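Probable glucarate dehydratase (PDB 3VDG) probably dehydrates glucarate or a related acid sugar, as a metal-dependent member of the enolase superfamily. Local coordinates at residues Thr31-Pro43 / Glu407-Cys420. Sequence-based numbering, arbitrary orientation.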
loop_
_atom_site.group_PDB
_atom_site.type_symbol
_atom_site.label_atom_id
_atom_site.label_comp_id
_atom_site.label_asym_id
_atom_site.label_seq_id
_atom_site.Cartn_x
_atom_site.Cartn_y
_atom_site.Cartn_z
ATOM N N THR A 31 18.302 -1.199 -20.050
ATOM C CA THR A 31 19.298 -0.702 -21.000
ATOM C C THR A 31 18.735 0.431 -21.866
ATOM O O THR A 31 19.476 1.200 -22.453
ATOM C CB THR A 31 19.832 -1.829 -21.900
ATOM O OG1 THR A 31 18.734 -2.479 -22.543
ATOM C CG2 THR A 31 20.640 -2.856 -21.068
ATOM N N GLY A 32 17.415 0.555 -21.922
ATOM C CA GLY A 32 16.794 1.583 -22.753
ATOM C C GLY A 32 15.300 1.353 -22.832
ATOM O O GLY A 32 14.799 0.339 -22.343
ATOM N N ALA A 33 14.582 2.313 -23.413
ATOM C CA ALA A 33 13.161 2.149 -23.685
ATOM C C ALA A 33 12.851 2.668 -25.081
ATOM O O ALA A 33 13.369 3.701 -25.505
ATOM C CB ALA A 33 12.336 2.905 -22.668
ATOM N N ARG A 34 12.012 1.934 -25.793
ATOM C CA ARG A 34 11.475 2.373 -27.077
ATOM C C ARG A 34 10.029 2.812 -26.841
ATOM O O ARG A 34 9.215 2.017 -26.380
ATOM C CB ARG A 34 11.511 1.202 -28.062
ATOM C CG ARG A 34 12.939 0.805 -28.436
ATOM C CD ARG A 34 12.958 -0.509 -29.183
ATOM N NE ARG A 34 12.792 -1.648 -28.288
ATOM C CZ ARG A 34 12.281 -2.811 -28.680
ATOM N NH1 ARG A 34 11.889 -2.969 -29.935
ATOM N NH2 ARG A 34 12.158 -3.813 -27.831
ATOM N N VAL A 35 9.736 4.079 -27.122
ATOM C CA VAL A 35 8.387 4.637 -26.982
ATOM C C VAL A 35 7.771 4.827 -28.378
ATOM O O VAL A 35 8.314 5.564 -29.196
ATOM C CB VAL A 35 8.420 6.005 -26.261
ATOM C CG1 VAL A 35 7.000 6.549 -26.068
ATOM C CG2 VAL A 35 9.149 5.896 -24.932
ATOM N N THR A 36 6.652 4.159 -28.650
ATOM C CA THR A 36 6.017 4.196 -29.968
ATOM C C THR A 36 4.602 4.767 -29.864
ATOM O O THR A 36 3.698 4.103 -29.348
ATOM C CB THR A 36 5.902 2.776 -30.571
ATOM O OG1 THR A 36 7.190 2.153 -30.567
ATOM C CG2 THR A 36 5.384 2.823 -32.017
ATOM N N PRO A 37 4.394 5.995 -30.367
ATOM C CA PRO A 37 3.009 6.494 -30.371
ATOM C C PRO A 37 2.167 5.770 -31.428
ATOM O O PRO A 37 2.666 5.457 -32.506
ATOM C CB PRO A 37 3.165 8.011 -30.646
ATOM C CG PRO A 37 4.549 8.197 -31.177
ATOM C CD PRO A 37 5.387 7.004 -30.792
ATOM N N VAL A 38 0.919 5.444 -31.096
ATOM C CA VAL A 38 0.021 4.764 -32.019
ATOM C C VAL A 38 -1.321 5.494 -32.053
ATOM O O VAL A 38 -1.627 6.278 -31.149
ATOM C CB VAL A 38 -0.215 3.307 -31.591
ATOM C CG1 VAL A 38 1.111 2.542 -31.609
ATOM C CG2 VAL A 38 -0.865 3.261 -30.201
ATOM N N ALA A 39 -2.121 5.244 -33.087
ATOM C CA ALA A 39 -3.475 5.815 -33.164
ATOM C C ALA A 39 -4.408 4.748 -33.701
ATOM O O ALA A 39 -4.042 3.967 -34.583
ATOM C CB ALA A 39 -3.495 7.070 -34.045
ATOM N N PHE A 40 -5.606 4.683 -33.140
ATOM C CA PHE A 40 -6.593 3.715 -33.568
ATOM C C PHE A 40 -7.961 4.392 -33.676
ATOM O O PHE A 40 -8.241 5.338 -32.954
ATOM C CB PHE A 40 -6.644 2.522 -32.596
ATOM C CG PHE A 40 -6.801 2.912 -31.146
ATOM C CD1 PHE A 40 -5.700 3.251 -30.381
ATOM C CD2 PHE A 40 -8.048 2.899 -30.536
ATOM C CE1 PHE A 40 -5.838 3.598 -29.049
ATOM C CE2 PHE A 40 -8.191 3.248 -29.196
ATOM C CZ PHE A 40 -7.080 3.598 -28.455
ATOM N N ALA A 41 -8.787 3.900 -34.591
ATOM C CA ALA A 41 -10.107 4.471 -34.873
ATOM C C ALA A 41 -11.018 4.492 -33.663
ATOM O O ALA A 41 -11.090 3.525 -32.882
ATOM C CB ALA A 41 -10.789 3.727 -36.016
ATOM N N ASP A 42 -11.738 5.603 -33.540
ATOM C CA ASP A 42 -12.653 5.836 -32.411
ATOM C C ASP A 42 -13.895 6.491 -33.011
ATOM O O ASP A 42 -13.766 7.382 -33.860
ATOM C CB ASP A 42 -11.999 6.828 -31.442
ATOM C CG ASP A 42 -12.590 6.767 -30.020
ATOM O OD1 ASP A 42 -13.275 5.773 -29.673
ATOM O OD2 ASP A 42 -12.336 7.713 -29.238
ATOM N N PRO A 43 -15.092 6.062 -32.589
ATOM C CA PRO A 43 -16.322 6.669 -33.100
ATOM C C PRO A 43 -16.584 8.052 -32.486
ATOM O O PRO A 43 -15.916 8.436 -31.525
ATOM C CB PRO A 43 -17.419 5.694 -32.633
ATOM C CG PRO A 43 -16.702 4.477 -32.119
ATOM C CD PRO A 43 -15.373 4.967 -31.648
ATOM N N GLU A 407 4.555 -7.068 -33.729
ATOM C CA GLU A 407 5.343 -5.971 -34.306
ATOM C C GLU A 407 4.696 -5.394 -35.587
ATOM O O GLU A 407 4.838 -4.202 -35.878
ATOM C CB GLU A 407 6.805 -6.382 -34.552
ATOM C CG GLU A 407 7.653 -6.584 -33.285
ATOM C CD GLU A 407 8.060 -5.290 -32.553
ATOM O OE1 GLU A 407 7.870 -4.163 -33.071
ATOM O OE2 GLU A 407 8.601 -5.391 -31.428
ATOM N N ASP A 408 3.985 -6.231 -36.337
ATOM C CA ASP A 408 3.333 -5.746 -37.553
ATOM C C ASP A 408 2.153 -4.854 -37.206
ATOM O O ASP A 408 1.916 -3.843 -37.868
ATOM C CB ASP A 408 2.852 -6.905 -38.427
ATOM C CG ASP A 408 3.998 -7.622 -39.126
ATOM O OD1 ASP A 408 5.091 -7.034 -39.296
ATOM O OD2 ASP A 408 3.804 -8.786 -39.500
ATOM N N ALA A 409 1.412 -5.230 -36.170
ATOM C CA ALA A 409 0.284 -4.412 -35.721
ATOM C C ALA A 409 0.748 -3.084 -35.121
ATOM O O ALA A 409 0.157 -2.035 -35.394
ATOM C CB ALA A 409 -0.571 -5.181 -34.736
ATOM N N LEU A 410 1.785 -3.139 -34.286
ATOM C CA LEU A 410 2.413 -1.939 -33.739
ATOM C C LEU A 410 2.865 -0.983 -34.824
ATOM O O LEU A 410 2.630 0.225 -34.717
ATOM C CB LEU A 410 3.616 -2.283 -32.828
ATOM C CG LEU A 410 4.375 -1.106 -32.213
ATOM C CD1 LEU A 410 3.439 -0.295 -31.311
ATOM C CD2 LEU A 410 5.605 -1.557 -31.422
ATOM N N ALA A 411 3.521 -1.509 -35.863
ATOM C CA ALA A 411 4.025 -0.647 -36.941
ATOM C C ALA A 411 2.869 -0.014 -37.719
ATOM O O ALA A 411 2.937 1.159 -38.115
ATOM C CB ALA A 411 4.940 -1.430 -37.882
ATOM N N ALA A 412 1.806 -0.790 -37.919
ATOM C CA ALA A 412 0.629 -0.290 -38.627
ATOM C C ALA A 412 -0.049 0.833 -37.857
ATOM O O ALA A 412 -0.426 1.852 -38.440
ATOM C CB ALA A 412 -0.357 -1.414 -38.894
ATOM N N LEU A 413 -0.214 0.664 -36.544
ATOM C CA LEU A 413 -0.848 1.735 -35.757
ATOM C C LEU A 413 0.073 2.928 -35.558
ATOM O O LEU A 413 -0.391 4.042 -35.328
ATOM C CB LEU A 413 -1.386 1.225 -34.411
ATOM C CG LEU A 413 -2.451 0.131 -34.485
ATOM C CD1 LEU A 413 -2.934 -0.176 -33.071
ATOM C CD2 LEU A 413 -3.624 0.514 -35.373
ATOM N N HIS A 414 1.384 2.707 -35.620
ATOM C CA HIS A 414 2.293 3.832 -35.569
ATOM C C HIS A 414 2.203 4.620 -36.858
ATOM O O HIS A 414 2.240 5.847 -36.852
ATOM C CB HIS A 414 3.726 3.383 -35.319
ATOM C CG HIS A 414 4.723 4.520 -35.359
ATOM N ND1 HIS A 414 4.669 5.564 -34.503
ATOM C CD2 HIS A 414 5.815 4.753 -36.195
ATOM C CE1 HIS A 414 5.677 6.416 -34.767
ATOM N NE2 HIS A 414 6.378 5.918 -35.809
ATOM N N GLU A 415 2.079 3.909 -37.976
ATOM C CA GLU A 415 1.977 4.561 -39.288
ATOM C C GLU A 415 0.662 5.362 -39.335
ATOM O O GLU A 415 0.624 6.488 -39.811
ATOM C CB GLU A 415 2.045 3.509 -40.409
ATOM C CG GLU A 415 1.732 4.024 -41.814
ATOM C CD GLU A 415 2.724 5.060 -42.343
ATOM O OE1 GLU A 415 3.863 5.145 -41.832
ATOM O OE2 GLU A 415 2.361 5.794 -43.292
ATOM N N GLN A 416 -0.406 4.771 -38.811
ATOM C CA GLN A 416 -1.689 5.464 -38.653
ATOM C C GLN A 416 -1.564 6.759 -37.835
ATOM O O GLN A 416 -2.080 7.809 -38.223
ATOM C CB GLN A 416 -2.717 4.493 -38.074
ATOM C CG GLN A 416 -4.152 4.977 -38.120
ATOM C CD GLN A 416 -5.138 3.830 -38.109
ATOM O OE1 GLN A 416 -5.743 3.516 -39.130
ATOM N NE2 GLN A 416 -5.304 3.195 -36.958
ATOM N N TYR A 417 -0.844 6.710 -36.721
ATOM C CA TYR A 417 -0.559 7.921 -35.961
ATOM C C TYR A 417 0.166 8.993 -36.774
ATOM O O TYR A 417 -0.191 10.168 -36.711
ATOM C CB TYR A 417 0.243 7.579 -34.705
ATOM C CG TYR A 417 0.908 8.742 -34.009
ATOM C CD1 TYR A 417 0.252 9.452 -33.004
ATOM C CD2 TYR A 417 2.212 9.115 -34.336
ATOM C CE1 TYR A 417 0.874 10.506 -32.358
ATOM C CE2 TYR A 417 2.835 10.165 -33.703
ATOM C CZ TYR A 417 2.165 10.850 -32.708
ATOM O OH TYR A 417 2.792 11.889 -32.072
ATOM N N LEU A 418 1.202 8.603 -37.513
ATOM C CA LEU A 418 1.950 9.581 -38.305
ATOM C C LEU A 418 1.008 10.246 -39.318
ATOM O O LEU A 418 1.001 11.461 -39.460
ATOM C CB LEU A 418 3.146 8.925 -39.017
ATOM C CG LEU A 418 4.287 8.479 -38.092
ATOM C CD1 LEU A 418 5.366 7.714 -38.853
ATOM C CD2 LEU A 418 4.881 9.675 -37.354
ATOM N N ARG A 419 0.177 9.438 -39.970
ATOM C CA ARG A 419 -0.684 9.922 -41.053
ATOM C C ARG A 419 -1.922 10.684 -40.594
ATOM O O ARG A 419 -2.363 11.589 -41.284
ATOM C CB ARG A 419 -1.110 8.766 -41.967
ATOM C CG ARG A 419 -0.038 8.331 -42.965
ATOM C CD ARG A 419 -0.578 7.305 -43.961
ATOM N NE ARG A 419 -0.801 5.992 -43.353
ATOM C CZ ARG A 419 -1.966 5.570 -42.859
ATOM N NH1 ARG A 419 -3.039 6.352 -42.901
ATOM N NH2 ARG A 419 -2.059 4.359 -42.322
ATOM N N CYS A 420 -2.497 10.318 -39.450
ATOM C CA CYS A 420 -3.770 10.910 -39.029
ATOM C C CYS A 420 -3.600 12.376 -38.636
ATOM O O CYS A 420 -4.580 13.102 -38.530
ATOM C CB CYS A 420 -4.385 10.144 -37.851
ATOM S SG CYS A 420 -3.630 10.575 -36.256
HETATM O O HOH W 1 11.001 -5.530 -31.014
#
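The carbonyl oxygen L413 O takes two backbone donors: Y417 N from its own helix at 3.0 Å and, across the contact, A39 N at 3.1 Å. They reach it from opposite faces of the carbonyl plane; A39 N stands 39° out of that plane, so this bond misses the lone-pair direction. Two side chains secure the strand on either side of A39 N. H414 ND1 donates to P37 O at 2.8 Å, nearly straight (166°), with the oxygen in the imidazole plane, which fixes the rotation of the ring and identifies ND1 as protonated. Q416, with CG anti to its backbone N and the chain extended beyond, carries NE2 to 2.8 Å from A39 O; NE2 also donates to E378. Beside the H414 bond, P37 CB sits 3.6 Å from the Y417 ring centroid, almost on its normal, a CH-pi contact, while A39 CB rests 3.6 Å from Y417 CA. L410 CD1 touches both T36 CG2 and V38 CG1, each at 3.7 Å; T36 meets the leucine tip to tip, V38 at about a right angle. The segment axes cross at 81° and approach to 5.4 Å. This late helix returning onto an early strand is consistent with the enolase-superfamily capping domain, built from both chain termini. Strand 31-41 is outermost in a three-stranded antiparallel sheet, pairing with strand 55-65, and helix 79-92 touches V35 and Y417.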